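Local coordinates for cobalamin biosynthesis protein CobN (Mycobacterium tuberculosis, PDB 7C6O), which is the large, catalytic subunit of cobaltochelatase, the enzyme that probably inserts cobalt into the corrin ring during cobalamin biosynthesis, at residues E630-E635 / P648-Q653; A1145-L1150 / Q1170-D1175; L714-A719 / S827-L832; R722-F727 / S852-E857. One frame throughout, in Å; residues are numbered along the deposited sequence.

Interaction 1: residues E630-E635 / P648-Q653; sequences EQLLDE and PAIRQQ
Ile650 lays its CD1 methyl against the carboxylate end of Glu635, 3.8 Å from CD, and with the same methyl also meets Leu632 CD2 at 4.0 Å. The extended Glu635 chain, with CG anti to the backbone N (chi1 -177°), runs slantwise across the Ile650 CD1 methyl, which touches it from CG to the carboxylate. Leu632 also crosses Gln653 at about a right angle, its CD2 3.8 Å from Gln653 OE1. Beyond this apolar patch two waters join the polar ends: one donates to Glu635 OE1 and to Gln653 OE1 (2.8 Å), the other donates to Glu635 OE2 (2.7 Å) and accepts from Gln653 NE2. The frame is an antiparallel helical hairpin, helices 624-642 and 647-660, with local axes 10.0 Å apart at 167°. Leu633 and Arg651 touch helix 675-694, where Arg651 pairs with Asp679 and Glu675. Each carboxylate oxygen and each end of the exposed Gln653 amide takes a water, so a charged group can border the hydrophobic contact without a direct polar bond across it.

Interaction 2: residues A1145-L1150 / Q1170-D1175; sequences ATVDYL and QRYVLD
The two helical segments stand well apart, their nearest CA atoms, those of Val1147 and Tyr1172, being 9.0 Å from each other, and the aromatic side chain of Tyr1172 bridges the gap. Val1147 CG2 approaches the ring obliquely, 3.6 Å from Tyr1172 CD2, the two side chains lying alongside and pointing opposite ways. Farther along, Thr1146 CG2 meets the phenol oxygen, Tyr1172 OH, at 4.0 Å, the side chains crossing at about a right angle; it is placed there because OG1 sits beside the backbone N (chi1 -63°), which leaves the methyl anti to that nitrogen. This is packing within the C-terminal helical bundle, between helices 1136-1157 and 1162-1174, and the latter widens into a pi-type turn at 1170-1174, where Asp1175 N bonds to Gln1170 O at 2.8 Å. Polar ends are satisfied outside the pair: Tyr1172 OH bonds to Val1123 O, while Thr1146 OG1 bonds to Glu1142 O and Arg1122. Trp1128 touches both Thr1146 and Tyr1172, and Met1193 of helix 1187-1203 touches both Val1147 and Tyr1172.

Interaction 3: residues L714-A719 / S827-L832; sequences LDLVLA and SPLRGL
A single water spans the backbones of Ala719 and Leu829, its oxygen 2.7 Å from Ala719 O and 2.6 Å from Leu829 O, donating to both. Two carbonyls, neither able to donate to the other, are thereby joined between a helix and a loop that are far apart in sequence. The direct contact beside the water is wholly apolar. Leu829 CD2 rests 3.8 Å from Ala719 CB, where the small methyl lets the branch come close to the helix backbone, and Leu829 CD2 also reaches Leu716 CD1, at the longer distance of 4.5 Å. Leu829 CG lies beside its own backbone N (chi1 -55°), and the end of the side chain comes nearer the helix than its base does. The loop makes a type I beta turn from Ser827 to Arg830, closed by Arg830 N to Ser827 O. An ST turn reinforces it: Ser827 OG accepts from Leu829 N at 3.1 Å, and this hydroxyl is also bonded to Glu1065. Around the contact, Leu716 and Val717 of helix 710-722 pack on helix 784-801, Leu714 and Leu718 on helix 750-769, while Leu829 also touches Met617 of strand 617-619.

Interaction 4: residues R722-F727 / S852-E857; sequences RARQLF and SRLAWE
Leu854 projects from the first turn of helix 853-874, an N-capped helix start, and meets Leu726 in the loop that follows helix 710-722. The apolar part consists of two leucines reaching toward each other tip to tip. Leu854 CD1 lies in front of the fork, 4.0 Å from each of Leu726 CD1 and CD2. With CG anti to the backbone N (chi1 -179°), Leu726 extends its branch toward the helix, whereas Leu854 CG lies beside its own N. The backbones stay far apart, with 10.2 Å between the CA atoms of these two residues; the contact buries only 83 Å² in all and lies at the surface. A second, looser van der Waals contact sets Leu854 CD1 at the edge of the Arg724 guanidinium, near its plane and 4.4 Å from NH2, but it is doubtful, since Arg724 has two conformers. Polar bonds tie the helix start to other parts of the chain: Ser852 pairs through its main chain with Ala894, and Arg853, turned elsewhere, forms a salt bridge with Asp913. Within the first turn the cap is nearly straight: Ala855 N donates to Ser852 OG at 3.1 Å, with an angle of 162° at the hydrogen.

In the fold
Four modest contacts in one chain show that apolar contact is common to all, while water bridges occur in two of them irrespective of burial. Interactions 2 and 3 are buried, whereas interaction 1 is partly buried in a hairpin about 49 Å from the chain centre and interaction 4 lies at the surface. Helix pairs meet in interactions 1 and 2; a helix meets a loop in the other two. Water joins side chains in interaction 1 and main-chain carbonyls in interaction 3. Interaction 2 sets a tyrosine ring among aliphatic groups, its polar end bonded elsewhere; interaction 4 is chiefly leucine on leucine. Interactions 3 and 4 adjoin: Gly831 O probably accepts from Leu726 N at 2.9 Å.

Interaction 1: residues E630-E635 / P648-Q653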
loop_
_atom_site.group_PDB
_atom_site.type_symbol
_atom_site.label_atom_id
_atom_site.label_comp_id
_atom_site.label_asym_id
_atom_site.label_seq_id
_atom_site.Cartn_x
_atom_site.Cartn_y
_atom_site.Cartn_z
ATOM N N GLU A 630 14.754 19.684 -33.656
ATOM C CA GLU A 630 13.840 20.789 -33.386
ATOM C C GLU A 630 14.116 21.972 -34.306
ATOM O O GLU A 630 13.187 22.567 -34.866
ATOM C CB GLU A 630 13.978 21.194 -31.918
ATOM C CG GLU A 630 12.928 22.136 -31.380
ATOM C CD GLU A 630 13.021 22.263 -29.870
ATOM O OE1 GLU A 630 14.141 22.129 -29.329
ATOM O OE2 GLU A 630 11.978 22.474 -29.221
ATOM N N GLN A 631 15.392 22.310 -34.493
ATOM C CA GLN A 631 15.750 23.435 -35.352
ATOM C C GLN A 631 15.389 23.158 -36.806
ATOM O O GLN A 631 14.896 24.047 -37.512
ATOM C CB GLN A 631 17.242 23.738 -35.215
ATOM C CG GLN A 631 17.701 23.961 -33.780
ATOM C CD GLN A 631 19.213 23.956 -33.634
ATOM O OE1 GLN A 631 19.946 23.877 -34.622
ATOM N NE2 GLN A 631 19.686 24.036 -32.395
ATOM N N LEU A 632 15.627 21.929 -37.275
ATOM C CA LEU A 632 15.309 21.601 -38.662
ATOM C C LEU A 632 13.802 21.573 -38.895
ATOM O O LEU A 632 13.331 21.958 -39.973
ATOM C CB LEU A 632 15.939 20.263 -39.049
ATOM C CG LEU A 632 17.468 20.227 -39.142
ATOM C CD1 LEU A 632 17.948 18.858 -39.608
ATOM C CD2 LEU A 632 17.977 21.320 -40.066
ATOM N N LEU A 633 13.029 21.118 -37.902
ATOM C CA LEU A 633 11.573 21.128 -38.036
ATOM C C LEU A 633 11.043 22.548 -38.187
ATOM O O LEU A 633 10.161 22.805 -39.015
ATOM C CB LEU A 633 10.919 20.448 -36.831
ATOM C CG LEU A 633 11.143 18.945 -36.660
ATOM C CD1 LEU A 633 10.356 18.424 -35.469
ATOM C CD2 LEU A 633 10.769 18.197 -37.927
ATOM N N ASP A 634 11.557 23.483 -37.381
ATOM C CA ASP A 634 11.167 24.881 -37.532
ATOM C C ASP A 634 11.512 25.397 -38.921
ATOM O O ASP A 634 10.707 26.094 -39.553
ATOM C CB ASP A 634 11.844 25.741 -36.467
ATOM C CG ASP A 634 11.395 25.398 -35.065
ATOM O OD1 ASP A 634 10.342 24.739 -34.916
ATOM O OD2 ASP A 634 12.094 25.797 -34.110
ATOM N N GLU A 635 12.707 25.067 -39.414
ATOM C CA GLU A 635 13.090 25.476 -40.760
ATOM C C GLU A 635 12.173 24.853 -41.804
ATOM O O GLU A 635 11.811 25.503 -42.792
ATOM C CB GLU A 635 14.548 25.099 -41.023
ATOM C CG GLU A 635 15.077 25.546 -42.377
ATOM C CD GLU A 635 16.566 25.290 -42.530
ATOM O OE1 GLU A 635 17.202 24.856 -41.545
ATOM O OE2 GLU A 635 17.100 25.524 -43.635
ATOM N N PRO A 648 12.017 19.461 -50.605
ATOM C CA PRO A 648 12.837 18.239 -50.700
ATOM C C PRO A 648 14.214 18.368 -50.067
ATOM O O PRO A 648 14.710 17.397 -49.482
ATOM C CB PRO A 648 12.923 18.000 -52.212
ATOM C CG PRO A 648 11.664 18.569 -52.737
ATOM C CD PRO A 648 11.399 19.793 -51.904
ATOM N N ALA A 649 14.843 19.542 -50.158
ATOM C CA ALA A 649 16.184 19.705 -49.604
ATOM C C ALA A 649 16.168 19.628 -48.081
ATOM O O ALA A 649 17.006 18.948 -47.476
ATOM C CB ALA A 649 16.789 21.028 -50.070
ATOM N N ILE A 650 15.224 20.322 -47.441
ATOM C CA ILE A 650 15.163 20.279 -45.984
ATOM C C ILE A 650 14.650 18.924 -45.509
ATOM O O ILE A 650 15.037 18.449 -44.434
ATOM C CB ILE A 650 14.310 21.447 -45.445
ATOM C CG1 ILE A 650 14.351 21.488 -43.915
ATOM C CG2 ILE A 650 12.878 21.357 -45.943
ATOM C CD1 ILE A 650 15.742 21.694 -43.349
ATOM N N ARG A 651 13.793 18.269 -46.302
ATOM C CA ARG A 651 13.378 16.908 -45.973
ATOM C C ARG A 651 14.574 15.963 -45.941
ATOM O O ARG A 651 14.664 15.094 -45.065
ATOM C CB ARG A 651 12.340 16.403 -46.979
ATOM C CG ARG A 651 10.962 17.051 -46.897
ATOM C CD ARG A 651 10.003 16.354 -47.862
ATOM N NE ARG A 651 8.696 17.001 -47.954
ATOM C CZ ARG A 651 8.197 17.527 -49.070
ATOM N NH1 ARG A 651 8.893 17.481 -50.197
ATOM N NH2 ARG A 651 6.997 18.094 -49.059
ATOM N N GLN A 652 15.501 16.116 -46.892
ATOM C CA GLN A 652 16.691 15.271 -46.907
ATOM C C GLN A 652 17.559 15.518 -45.680
ATOM O O GLN A 652 18.099 14.571 -45.095
ATOM C CB GLN A 652 17.499 15.509 -48.185
ATOM C CG GLN A 652 16.850 14.974 -49.451
ATOM C CD GLN A 652 17.708 15.191 -50.686
ATOM O OE1 GLN A 652 18.827 15.697 -50.600
ATOM N NE2 GLN A 652 17.182 14.809 -51.844
ATOM N N GLN A 653 17.716 16.786 -45.284
ATOM C CA GLN A 653 18.466 17.095 -44.068
ATOM C C GLN A 653 17.841 16.428 -42.851
ATOM O O GLN A 653 18.552 15.884 -41.996
ATOM C CB GLN A 653 18.531 18.605 -43.848
ATOM C CG GLN A 653 19.410 19.367 -44.817
ATOM C CD GLN A 653 19.505 20.836 -44.450
ATOM O OE1 GLN A 653 19.940 21.187 -43.352
ATOM N NE2 GLN A 653 19.079 21.704 -45.361
HETATM O O HOH W 1 19.494 23.868 -42.499
HETATM O O HOH W 2 18.575 24.329 -45.495
#

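Interaction 2: residues A1145-L1150 / Q1170-D1175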
loop_
_atom_site.group_PDB
_atom_site.type_symbol
_atom_site.label_atom_id
_atom_site.label_comp_id
_atom_site.label_asym_id
_atom_site.label_seq_id
_atom_site.Cartn_x
_atom_site.Cartn_y
_atom_site.Cartn_z
ATOM N N ALA A 1145 21.261 1.164 -11.154
ATOM C CA ALA A 1145 19.977 0.472 -11.151
ATOM C C ALA A 1145 19.301 0.576 -12.509
ATOM O O ALA A 1145 18.684 -0.388 -12.980
ATOM C CB ALA A 1145 19.071 1.038 -10.057
ATOM N N THR A 1146 19.415 1.740 -13.158
ATOM C CA THR A 1146 18.837 1.914 -14.486
ATOM C C THR A 1146 19.419 0.912 -15.476
ATOM O O THR A 1146 18.689 0.346 -16.296
ATOM C CB THR A 1146 19.060 3.349 -14.971
ATOM O OG1 THR A 1146 18.368 4.261 -14.107
ATOM C CG2 THR A 1146 18.549 3.527 -16.397
ATOM N N VAL A 1147 20.730 0.667 -15.406
ATOM C CA VAL A 1147 21.336 -0.337 -16.278
ATOM C C VAL A 1147 20.735 -1.710 -16.004
ATOM O O VAL A 1147 20.412 -2.460 -16.934
ATOM C CB VAL A 1147 22.867 -0.344 -16.114
ATOM C CG1 VAL A 1147 23.480 -1.469 -16.930
ATOM C CG2 VAL A 1147 23.454 1.000 -16.533
ATOM N N ASP A 1148 20.564 -2.054 -14.726
ATOM C CA ASP A 1148 20.020 -3.363 -14.373
ATOM C C ASP A 1148 18.580 -3.518 -14.846
ATOM O O ASP A 1148 18.186 -4.594 -15.311
ATOM C CB ASP A 1148 20.100 -3.577 -12.860
ATOM C CG ASP A 1148 21.490 -3.971 -12.387
ATOM O OD1 ASP A 1148 22.343 -4.321 -13.230
ATOM O OD2 ASP A 1148 21.729 -3.927 -11.162
ATOM N N TYR A 1149 17.775 -2.460 -14.730
ATOM C CA TYR A 1149 16.361 -2.577 -15.064
ATOM C C TYR A 1149 16.144 -2.555 -16.570
ATOM O O TYR A 1149 15.259 -3.249 -17.079
ATOM C CB TYR A 1149 15.564 -1.469 -14.371
ATOM C CG TYR A 1149 15.749 -1.460 -12.865
ATOM C CD1 TYR A 1149 16.114 -2.618 -12.184
ATOM C CD2 TYR A 1149 15.574 -0.295 -12.128
ATOM C CE1 TYR A 1149 16.296 -2.616 -10.814
ATOM C CE2 TYR A 1149 15.752 -0.286 -10.751
ATOM C CZ TYR A 1149 16.113 -1.448 -10.104
ATOM O OH TYR A 1149 16.294 -1.447 -8.738
ATOM N N LEU A 1150 16.944 -1.775 -17.301
ATOM C CA LEU A 1150 16.943 -1.890 -18.754
ATOM C C LEU A 1150 17.352 -3.292 -19.186
ATOM O O LEU A 1150 16.742 -3.873 -20.092
ATOM C CB LEU A 1150 17.873 -0.844 -19.369
ATOM C CG LEU A 1150 17.372 0.600 -19.342
ATOM C CD1 LEU A 1150 18.431 1.535 -19.908
ATOM C CD2 LEU A 1150 16.066 0.732 -20.119
ATOM N N GLN A 1170 28.983 4.178 -23.173
ATOM C CA GLN A 1170 29.843 5.349 -23.295
ATOM C C GLN A 1170 29.482 6.414 -22.265
ATOM O O GLN A 1170 30.365 6.976 -21.606
ATOM C CB GLN A 1170 29.757 5.915 -24.715
ATOM C CG GLN A 1170 30.610 7.147 -24.941
ATOM C CD GLN A 1170 32.077 6.898 -24.659
ATOM O OE1 GLN A 1170 32.611 5.832 -24.972
ATOM N NE2 GLN A 1170 32.738 7.880 -24.059
ATOM N N ARG A 1171 28.187 6.702 -22.106
ATOM C CA ARG A 1171 27.785 7.802 -21.232
ATOM C C ARG A 1171 27.986 7.457 -19.761
ATOM O O ARG A 1171 28.404 8.311 -18.971
ATOM C CB ARG A 1171 26.326 8.184 -21.489
ATOM C CG ARG A 1171 26.041 8.693 -22.894
ATOM C CD ARG A 1171 26.899 9.896 -23.227
ATOM N NE ARG A 1171 26.498 11.088 -22.488
ATOM C CZ ARG A 1171 27.269 12.159 -22.329
ATOM N NH1 ARG A 1171 28.490 12.182 -22.848
ATOM N NH2 ARG A 1171 26.824 13.204 -21.645
ATOM N N TYR A 1172 27.686 6.218 -19.370
ATOM C CA TYR A 1172 27.694 5.853 -17.958
ATOM C C TYR A 1172 29.061 5.392 -17.470
ATOM O O TYR A 1172 29.472 5.745 -16.358
ATOM C CB TYR A 1172 26.673 4.741 -17.685
ATOM C CG TYR A 1172 25.238 5.198 -17.519
ATOM C CD1 TYR A 1172 24.770 6.352 -18.133
ATOM C CD2 TYR A 1172 24.354 4.470 -16.734
ATOM C CE1 TYR A 1172 23.456 6.763 -17.972
ATOM C CE2 TYR A 1172 23.040 4.873 -16.568
ATOM C CZ TYR A 1172 22.597 6.018 -17.188
ATOM O OH TYR A 1172 21.289 6.408 -17.020
ATOM N N VAL A 1173 29.777 4.609 -18.274
ATOM C CA VAL A 1173 30.928 3.844 -17.811
ATOM C C VAL A 1173 32.240 4.403 -18.355
ATOM O O VAL A 1173 33.200 4.595 -17.606
ATOM C CB VAL A 1173 30.769 2.352 -18.171
ATOM C CG1 VAL A 1173 31.955 1.541 -17.656
ATOM C CG2 VAL A 1173 29.462 1.816 -17.605
ATOM N N LEU A 1174 32.301 4.664 -19.659
ATOM C CA LEU A 1174 33.560 5.052 -20.287
ATOM C C LEU A 1174 33.797 6.558 -20.273
ATOM O O LEU A 1174 34.954 6.994 -20.310
ATOM C CB LEU A 1174 33.610 4.535 -21.728
ATOM C CG LEU A 1174 33.536 3.011 -21.875
ATOM C CD1 LEU A 1174 33.653 2.603 -23.338
ATOM C CD2 LEU A 1174 34.605 2.327 -21.030
ATOM N N ASP A 1175 32.733 7.357 -20.216
ATOM C CA ASP A 1175 32.876 8.806 -20.144
ATOM C C ASP A 1175 33.739 9.200 -18.951
ATOM O O ASP A 1175 33.500 8.755 -17.826
ATOM C CB ASP A 1175 31.499 9.459 -20.038
ATOM C CG ASP A 1175 31.577 10.963 -19.906
ATOM O OD1 ASP A 1175 31.923 11.628 -20.905
ATOM O OD2 ASP A 1175 31.290 11.482 -18.806
#

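Interaction 3: residues L714-A719 / S827-L832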
loop_
_atom_site.group_PDB
_atom_site.type_symbol
_atom_site.label_atom_id
_atom_site.label_comp_id
_atom_site.label_asym_id
_atom_site.label_seq_id
_atom_site.Cartn_x
_atom_site.Cartn_y
_atom_site.Cartn_z
ATOM N N LEU A 714 10.660 26.687 -8.073
ATOM C CA LEU A 714 9.931 27.151 -9.249
ATOM C C LEU A 714 9.572 25.989 -10.170
ATOM O O LEU A 714 8.421 25.859 -10.602
ATOM C CB LEU A 714 10.761 28.202 -9.989
ATOM C CG LEU A 714 10.361 28.591 -11.414
ATOM C CD1 LEU A 714 8.945 29.122 -11.465
ATOM C CD2 LEU A 714 11.334 29.622 -11.971
ATOM N N ASP A 715 10.547 25.128 -10.473
ATOM C CA ASP A 715 10.290 23.993 -11.358
ATOM C C ASP A 715 9.271 23.034 -10.757
ATOM O O ASP A 715 8.392 22.528 -11.464
ATOM C CB ASP A 715 11.595 23.257 -11.664
ATOM C CG ASP A 715 12.416 23.943 -12.739
ATOM O OD1 ASP A 715 11.844 24.308 -13.788
ATOM O OD2 ASP A 715 13.635 24.116 -12.533
ATOM N N LEU A 716 9.377 22.761 -9.455
ATOM C CA LEU A 716 8.445 21.830 -8.827
ATOM C C LEU A 716 7.030 22.394 -8.806
ATOM O O LEU A 716 6.067 21.681 -9.116
ATOM C CB LEU A 716 8.920 21.489 -7.417
ATOM C CG LEU A 716 8.102 20.451 -6.647
ATOM C CD1 LEU A 716 7.946 19.178 -7.462
ATOM C CD2 LEU A 716 8.763 20.154 -5.312
ATOM N N VAL A 717 6.881 23.675 -8.453
ATOM C CA VAL A 717 5.558 24.293 -8.465
ATOM C C VAL A 717 4.977 24.280 -9.874
ATOM O O VAL A 717 3.794 23.972 -10.068
ATOM C CB VAL A 717 5.626 25.721 -7.891
ATOM C CG1 VAL A 717 4.324 26.459 -8.158
ATOM C CG2 VAL A 717 5.908 25.673 -6.396
ATOM N N LEU A 718 5.798 24.605 -10.878
ATOM C CA LEU A 718 5.343 24.541 -12.265
ATOM C C LEU A 718 4.823 23.153 -12.616
ATOM O O LEU A 718 3.776 23.019 -13.263
ATOM C CB LEU A 718 6.478 24.929 -13.213
ATOM C CG LEU A 718 6.594 26.381 -13.669
ATOM C CD1 LEU A 718 7.851 26.556 -14.506
ATOM C CD2 LEU A 718 5.358 26.787 -14.457
ATOM N N ALA A 719 5.541 22.106 -12.202
ATOM C CA ALA A 719 5.099 20.747 -12.496
ATOM C C ALA A 719 3.786 20.429 -11.793
ATOM O O ALA A 719 2.899 19.791 -12.375
ATOM C CB ALA A 719 6.179 19.743 -12.093
ATOM N N SER A 827 0.421 11.120 -5.720
ATOM C CA SER A 827 1.371 11.974 -6.421
ATOM C C SER A 827 0.872 13.407 -6.448
ATOM O O SER A 827 -0.228 13.659 -6.965
ATOM C CB SER A 827 1.591 11.474 -7.842
ATOM O OG SER A 827 2.279 12.447 -8.616
ATOM N N PRO A 828 1.638 14.375 -5.937
ATOM C CA PRO A 828 1.248 15.783 -6.090
ATOM C C PRO A 828 1.401 16.302 -7.511
ATOM O O PRO A 828 1.070 17.465 -7.768
ATOM C CB PRO A 828 2.196 16.512 -5.127
ATOM C CG PRO A 828 3.415 15.644 -5.093
ATOM C CD PRO A 828 2.918 14.222 -5.221
ATOM N N LEU A 829 1.902 15.481 -8.432
ATOM C CA LEU A 829 1.984 15.825 -9.845
ATOM C C LEU A 829 0.749 15.390 -10.625
ATOM O O LEU A 829 0.644 15.701 -11.816
ATOM C CB LEU A 829 3.230 15.193 -10.473
ATOM C CG LEU A 829 4.576 15.504 -9.817
ATOM C CD1 LEU A 829 5.699 14.764 -10.532
ATOM C CD2 LEU A 829 4.836 17.004 -9.813
ATOM N N ARG A 830 -0.181 14.680 -9.988
ATOM C CA ARG A 830 -1.396 14.209 -10.637
ATOM C C ARG A 830 -2.627 14.963 -10.133
ATOM O O ARG A 830 -3.718 14.396 -10.035
ATOM C CB ARG A 830 -1.558 12.704 -10.427
ATOM C CG ARG A 830 -2.351 11.980 -11.513
ATOM C CD ARG A 830 -2.439 10.492 -11.197
ATOM N NE ARG A 830 -2.971 9.691 -12.298
ATOM C CZ ARG A 830 -4.213 9.218 -12.353
ATOM N NH1 ARG A 830 -5.069 9.472 -11.371
ATOM N NH2 ARG A 830 -4.602 8.490 -13.391
ATOM N N GLY A 831 -2.459 16.243 -9.807
ATOM C CA GLY A 831 -3.578 17.060 -9.376
ATOM C C GLY A 831 -4.094 16.738 -7.993
ATOM O O GLY A 831 -5.283 16.932 -7.721
ATOM N N LEU A 832 -3.231 16.252 -7.105
ATOM C CA LEU A 832 -3.622 15.815 -5.765
ATOM C C LEU A 832 -2.779 16.574 -4.740
ATOM O O LEU A 832 -1.907 15.998 -4.081
ATOM C CB LEU A 832 -3.449 14.288 -5.622
ATOM C CG LEU A 832 -4.134 13.424 -6.682
ATOM C CD1 LEU A 832 -3.699 11.969 -6.559
ATOM C CD2 LEU A 832 -5.647 13.535 -6.578
HETATM O O HOH W 3 1.736 17.511 -13.380
#

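Interaction 4: residues R722-F727 / S852-E857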
loop_
_atom_site.group_PDB
_atom_site.type_symbol
_atom_site.label_atom_id
_atom_site.label_comp_id
_atom_site.label_asym_id
_atom_site.label_seq_id
_atom_site.Cartn_x
_atom_site.Cartn_y
_atom_site.Cartn_z
ATOM N N ARG A 722 0.749 22.106 -13.525
ATOM C CA ARG A 722 0.414 21.731 -14.894
ATOM C C ARG A 722 -0.851 20.885 -14.952
ATOM O O ARG A 722 -1.588 20.937 -15.944
ATOM C CB ARG A 722 1.580 20.985 -15.543
ATOM C CG ARG A 722 1.420 20.805 -17.045
ATOM C CD ARG A 722 2.472 19.879 -17.627
ATOM N NE ARG A 722 3.807 20.472 -17.637
ATOM C CZ ARG A 722 4.880 19.866 -18.135
ATOM N NH1 ARG A 722 4.772 18.652 -18.661
ATOM N NH2 ARG A 722 6.060 20.470 -18.108
ATOM N N ALA A 723 -1.127 20.117 -13.907
ATOM C CA ALA A 723 -2.269 19.218 -13.914
ATOM C C ALA A 723 -3.545 19.944 -13.514
ATOM O O ALA A 723 -3.519 20.941 -12.784
ATOM C CB ALA A 723 -2.034 18.047 -12.961
ATOM N N ARG A 724 -4.672 19.445 -14.016
ATOM C CA ARG A 724 -5.959 19.883 -13.498
ATOM C C ARG A 724 -6.096 19.404 -12.057
ATOM O O ARG A 724 -5.784 18.251 -11.737
ATOM C CB ARG A 724 -7.098 19.365 -14.383
ATOM C CG ARG A 724 -7.962 18.258 -13.790
ATOM C CD ARG A 724 -7.421 16.871 -14.111
ATOM N NE ARG A 724 -8.131 15.834 -13.364
ATOM C CZ ARG A 724 -7.628 15.190 -12.315
ATOM N NH1 ARG A 724 -6.400 15.460 -11.894
ATOM N NH2 ARG A 724 -8.350 14.268 -11.694
ATOM N N GLN A 725 -6.532 20.299 -11.178
ATOM C CA GLN A 725 -6.521 20.015 -9.750
ATOM C C GLN A 725 -7.811 19.337 -9.311
ATOM O O GLN A 725 -8.908 19.850 -9.558
ATOM C CB GLN A 725 -6.307 21.302 -8.950
ATOM C CG GLN A 725 -5.022 22.043 -9.288
ATOM C CD GLN A 725 -3.773 21.226 -9.005
ATOM O OE1 GLN A 725 -3.793 20.285 -8.205
ATOM N NE2 GLN A 725 -2.676 21.581 -9.663
ATOM N N LEU A 726 -7.672 18.180 -8.671
ATOM C CA LEU A 726 -8.739 17.601 -7.865
ATOM C C LEU A 726 -8.509 18.067 -6.433
ATOM O O LEU A 726 -7.580 17.605 -5.763
ATOM C CB LEU A 726 -8.743 16.077 -7.961
ATOM C CG LEU A 726 -9.833 15.350 -7.170
ATOM C CD1 LEU A 726 -11.220 15.713 -7.688
ATOM C CD2 LEU A 726 -9.619 13.848 -7.223
ATOM N N PHE A 727 -9.331 19.007 -5.977
ATOM C CA PHE A 727 -9.135 19.630 -4.676
ATOM C C PHE A 727 -10.488 19.791 -4.005
ATOM O O PHE A 727 -11.427 20.311 -4.616
ATOM C CB PHE A 727 -8.434 20.987 -4.814
ATOM C CG PHE A 727 -7.943 21.549 -3.511
ATOM C CD1 PHE A 727 -6.719 21.158 -2.991
ATOM C CD2 PHE A 727 -8.703 22.467 -2.807
ATOM C CE1 PHE A 727 -6.264 21.673 -1.791
ATOM C CE2 PHE A 727 -8.253 22.986 -1.606
ATOM C CZ PHE A 727 -7.032 22.589 -1.099
ATOM N N SER A 852 -13.336 4.518 -8.210
ATOM C CA SER A 852 -14.182 5.695 -8.132
ATOM C C SER A 852 -14.766 6.003 -9.509
ATOM O O SER A 852 -14.390 5.406 -10.524
ATOM C CB SER A 852 -13.392 6.897 -7.616
ATOM O OG SER A 852 -12.452 7.345 -8.580
ATOM N N ARG A 853 -15.699 6.954 -9.540
ATOM C CA ARG A 853 -16.271 7.367 -10.817
ATOM C C ARG A 853 -15.214 8.003 -11.712
ATOM O O ARG A 853 -15.223 7.804 -12.933
ATOM C CB ARG A 853 -17.440 8.323 -10.585
ATOM C CG ARG A 853 -18.641 7.669 -9.915
ATOM C CD ARG A 853 -19.803 8.640 -9.773
ATOM N NE ARG A 853 -20.981 7.994 -9.201
ATOM C CZ ARG A 853 -21.912 7.370 -9.917
ATOM N NH1 ARG A 853 -21.805 7.308 -11.238
ATOM N NH2 ARG A 853 -22.953 6.811 -9.313
ATOM N N LEU A 854 -14.287 8.769 -11.126
ATOM C CA LEU A 854 -13.201 9.334 -11.921
ATOM C C LEU A 854 -12.287 8.239 -12.453
ATOM O O LEU A 854 -11.826 8.309 -13.599
ATOM C CB LEU A 854 -12.400 10.341 -11.097
ATOM C CG LEU A 854 -13.058 11.693 -10.820
ATOM C CD1 LEU A 854 -12.103 12.595 -10.051
ATOM C CD2 LEU A 854 -13.494 12.346 -12.123
ATOM N N ALA A 855 -12.003 7.223 -11.633
ATOM C CA ALA A 855 -11.183 6.110 -12.098
ATOM C C ALA A 855 -11.897 5.304 -13.172
ATOM O O ALA A 855 -11.249 4.799 -14.097
ATOM C CB ALA A 855 -10.798 5.212 -10.921
ATOM N N TRP A 856 -13.222 5.173 -13.069
ATOM C CA TRP A 856 -13.985 4.510 -14.120
ATOM C C TRP A 856 -13.803 5.216 -15.456
ATOM O O TRP A 856 -13.624 4.561 -16.489
ATOM C CB TRP A 856 -15.464 4.446 -13.737
ATOM C CG TRP A 856 -16.350 3.976 -14.851
ATOM C CD1 TRP A 856 -17.322 4.695 -15.486
ATOM C CD2 TRP A 856 -16.338 2.684 -15.471
ATOM N NE1 TRP A 856 -17.918 3.930 -16.460
ATOM C CE2 TRP A 856 -17.332 2.691 -16.471
ATOM C CE3 TRP A 856 -15.582 1.524 -15.278
ATOM C CZ2 TRP A 856 -17.592 1.582 -17.272
ATOM C CZ3 TRP A 856 -15.842 0.423 -16.074
ATOM C CH2 TRP A 856 -16.838 0.460 -17.059
ATOM N N GLU A 857 -13.857 6.551 -15.455
ATOM C CA GLU A 857 -13.622 7.304 -16.683
ATOM C C GLU A 857 -12.246 7.000 -17.256
ATOM O O GLU A 857 -12.097 6.799 -18.467
ATOM C CB GLU A 857 -13.759 8.805 -16.422
ATOM C CG GLU A 857 -15.112 9.250 -15.902
ATOM C CD GLU A 857 -15.240 10.760 -15.865
ATOM O OE1 GLU A 857 -14.538 11.435 -16.648
ATOM O OE2 GLU A 857 -16.035 11.274 -15.052
#